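Long-range contact in methyltransferase domain-containing protein (Pyrococcus horikoshii, PDB 1VE3), which binds S-adenosylmethionine and probably acts as a methyltransferase, although its substrate is not known: residues 144-149 with 191-196. Sequence-based numbering, arbitrary orientation.
Sequences DLRELL and FNVWGK
Val193 enters this contact with CG1, which sits against the first turn of helix 145-148. Val193 CG1 lies anti to the backbone N (chi1 -170°), which puts it 3.5 Å from Arg146 N. Val193 CG1 also packs on Leu145 CB at 4.2 Å. The carbonyl of Val193 faces the end of the Arg146 side chain, with Arg146 NH2 3.1 Å from Val193 O. That guanidinium meets the oxygen obliquely. Arg146 NE is buried here with no partner in the model.

The side chain of Trp194 starts away from segment 144-149, and its contribution is the backbone oxygen. Arg146 N donates to Trp194 O at 3.2 Å. Leu145 N is 2.9 Å from Trp194 O.

Gly195 passes close to the Asp144 carboxylate, with Gly195 CA 3.4 Å from Asp144 OD1.

Lys196 N, in the first turn of helix 196-203, donates to Asp144 OD2 at 2.8 Å. The bond is almost straight (176°), but the donor stands well above the carboxylate plane. Asp144 is the N-cap of helix 145-148, and Asp144 OD1 accepts from Glu147 N at 2.7 Å. One carboxylate thus serves the N-terminal ends of two helices, which would probably favour its charged form. With an alanine in place of Asp144, Lys196 N and Glu147 N would lose these carboxylate acceptors, and the link between the two helix starts would probably weaken.

The contact lies where strand 136-143 of the central Rossmann-like sheet gives way to helix 145-148, and where strand 188-192 of the small antiparallel sheet leads into helix 196-203. Trp194 packs on helices 118-131 and 196-203, while Val193 touches strand 175-179.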
loop_
_atom_site.group_PDB
_atom_site.type_symbol
_atom_site.label_atom_id
_atom_site.label_comp_id
_atom_site.label_asym_id
_atom_site.label_seq_id
_atom_site.Cartn_x
_atom_site.Cartn_y
_atom_site.Cartn_z
ATOM N N ASP A 144 12.166 13.543 8.894
ATOM C CA ASP A 144 13.300 14.416 9.131
ATOM C C ASP A 144 14.122 14.342 7.847
ATOM O O ASP A 144 15.047 13.530 7.725
ATOM C CB ASP A 144 14.122 13.915 10.321
ATOM C CG ASP A 144 15.247 14.868 10.700
ATOM O OD1 ASP A 144 15.935 15.370 9.787
ATOM O OD2 ASP A 144 15.453 15.104 11.911
ATOM N N LEU A 145 13.759 15.179 6.883
ATOM C CA LEU A 145 14.517 14.979 5.659
ATOM C C LEU A 145 15.916 15.574 5.784
ATOM O O LEU A 145 16.839 15.212 5.067
ATOM C CB LEU A 145 13.763 15.658 4.515
ATOM C CG LEU A 145 14.322 15.284 3.140
ATOM C CD1 LEU A 145 15.465 14.270 3.232
ATOM C CD2 LEU A 145 13.271 14.662 2.221
ATOM N N ARG A 146 16.211 16.373 6.801
ATOM C CA ARG A 146 17.584 16.797 7.041
ATOM C C ARG A 146 18.500 15.627 7.393
ATOM O O ARG A 146 19.639 15.568 6.941
ATOM C CB ARG A 146 17.621 17.855 8.146
ATOM C CG ARG A 146 18.991 18.474 8.366
ATOM C CD ARG A 146 18.846 19.844 8.984
ATOM N NE ARG A 146 18.036 20.714 8.134
ATOM C CZ ARG A 146 17.602 21.920 8.491
ATOM N NH1 ARG A 146 17.901 22.405 9.689
ATOM N NH2 ARG A 146 16.862 22.636 7.653
ATOM N N GLU A 147 17.998 14.697 8.197
ATOM C CA GLU A 147 18.784 13.534 8.592
ATOM C C GLU A 147 18.850 12.514 7.457
ATOM O O GLU A 147 19.847 11.811 7.296
ATOM C CB GLU A 147 18.173 12.882 9.833
ATOM C CG GLU A 147 18.281 13.704 11.107
ATOM C CD GLU A 147 19.719 14.042 11.467
ATOM O OE1 GLU A 147 20.258 15.026 10.914
ATOM O OE2 GLU A 147 20.315 13.315 12.295
ATOM N N LEU A 148 17.780 12.444 6.673
ATOM C CA LEU A 148 17.696 11.512 5.553
ATOM C C LEU A 148 18.519 11.969 4.347
ATOM O O LEU A 148 18.976 11.149 3.550
ATOM C CB LEU A 148 16.232 11.350 5.136
ATOM C CG LEU A 148 15.913 10.505 3.903
ATOM C CD1 LEU A 148 16.305 9.060 4.154
ATOM C CD2 LEU A 148 14.424 10.614 3.590
ATOM N N LEU A 149 18.704 13.279 4.224
ATOM C CA LEU A 149 19.448 13.876 3.110
ATOM C C LEU A 149 20.716 13.084 2.745
ATOM O O LEU A 149 20.908 12.653 1.616
ATOM C CB LEU A 149 19.821 15.308 3.500
ATOM C CG LEU A 149 18.987 16.354 2.758
ATOM C CD1 LEU A 149 19.800 17.600 2.401
ATOM C CD2 LEU A 149 18.407 15.831 1.445
ATOM N N PHE A 191 12.187 20.763 -2.445
ATOM C CA PHE A 191 11.472 20.511 -1.197
ATOM C C PHE A 191 12.029 21.380 -0.082
ATOM O O PHE A 191 13.226 21.661 -0.064
ATOM C CB PHE A 191 11.663 19.058 -0.740
ATOM C CG PHE A 191 11.098 18.027 -1.668
ATOM C CD1 PHE A 191 9.731 17.793 -1.722
ATOM C CD2 PHE A 191 11.943 17.260 -2.462
ATOM C CE1 PHE A 191 9.211 16.801 -2.557
ATOM C CE2 PHE A 191 11.434 16.267 -3.302
ATOM C CZ PHE A 191 10.066 16.037 -3.348
ATOM N N ASN A 192 11.170 21.795 0.848
ATOM C CA ASN A 192 11.638 22.548 2.010
ATOM C C ASN A 192 12.189 21.436 2.895
ATOM O O ASN A 192 11.522 20.419 3.089
ATOM C CB ASN A 192 10.482 23.250 2.728
ATOM C CG ASN A 192 10.088 24.549 2.066
ATOM O OD1 ASN A 192 10.848 25.514 2.079
ATOM N ND2 ASN A 192 8.893 24.587 1.489
ATOM N N VAL A 193 13.399 21.612 3.417
ATOM C CA VAL A 193 14.003 20.582 4.253
ATOM C C VAL A 193 13.808 20.854 5.744
ATOM O O VAL A 193 14.186 21.912 6.247
ATOM C CB VAL A 193 15.520 20.455 3.983
ATOM C CG1 VAL A 193 16.064 19.212 4.678
ATOM C CG2 VAL A 193 15.789 20.404 2.479
ATOM N N TRP A 194 13.218 19.891 6.442
ATOM C CA TRP A 194 12.985 20.020 7.878
ATOM C C TRP A 194 13.662 18.923 8.696
ATOM O O TRP A 194 13.772 17.776 8.258
ATOM C CB TRP A 194 11.488 19.988 8.190
ATOM C CG TRP A 194 10.758 21.216 7.773
ATOM C CD1 TRP A 194 10.075 21.415 6.605
ATOM C CD2 TRP A 194 10.636 22.428 8.526
ATOM N NE1 TRP A 194 9.529 22.680 6.588
ATOM C CE2 TRP A 194 9.860 23.322 7.756
ATOM C CE3 TRP A 194 11.111 22.845 9.781
ATOM C CZ2 TRP A 194 9.542 24.615 8.199
ATOM C CZ3 TRP A 194 10.798 24.132 10.224
ATOM C CH2 TRP A 194 10.017 25.001 9.431
ATOM N N GLY A 195 14.122 19.297 9.884
ATOM C CA GLY A 195 14.742 18.347 10.783
ATOM C C GLY A 195 13.833 18.310 11.998
ATOM O O GLY A 195 13.144 19.296 12.280
ATOM N N LYS A 196 13.801 17.185 12.707
ATOM C CA LYS A 196 12.958 17.062 13.890
ATOM C C LYS A 196 13.138 18.245 14.856
ATOM O O LYS A 196 12.169 18.708 15.458
ATOM C CB LYS A 196 13.263 15.747 14.612
ATOM C CG LYS A 196 12.309 15.421 15.748
ATOM C CD LYS A 196 12.671 14.084 16.400
ATOM C CE LYS A 196 11.687 13.700 17.505
ATOM N NZ LYS A 196 11.695 14.669 18.647
#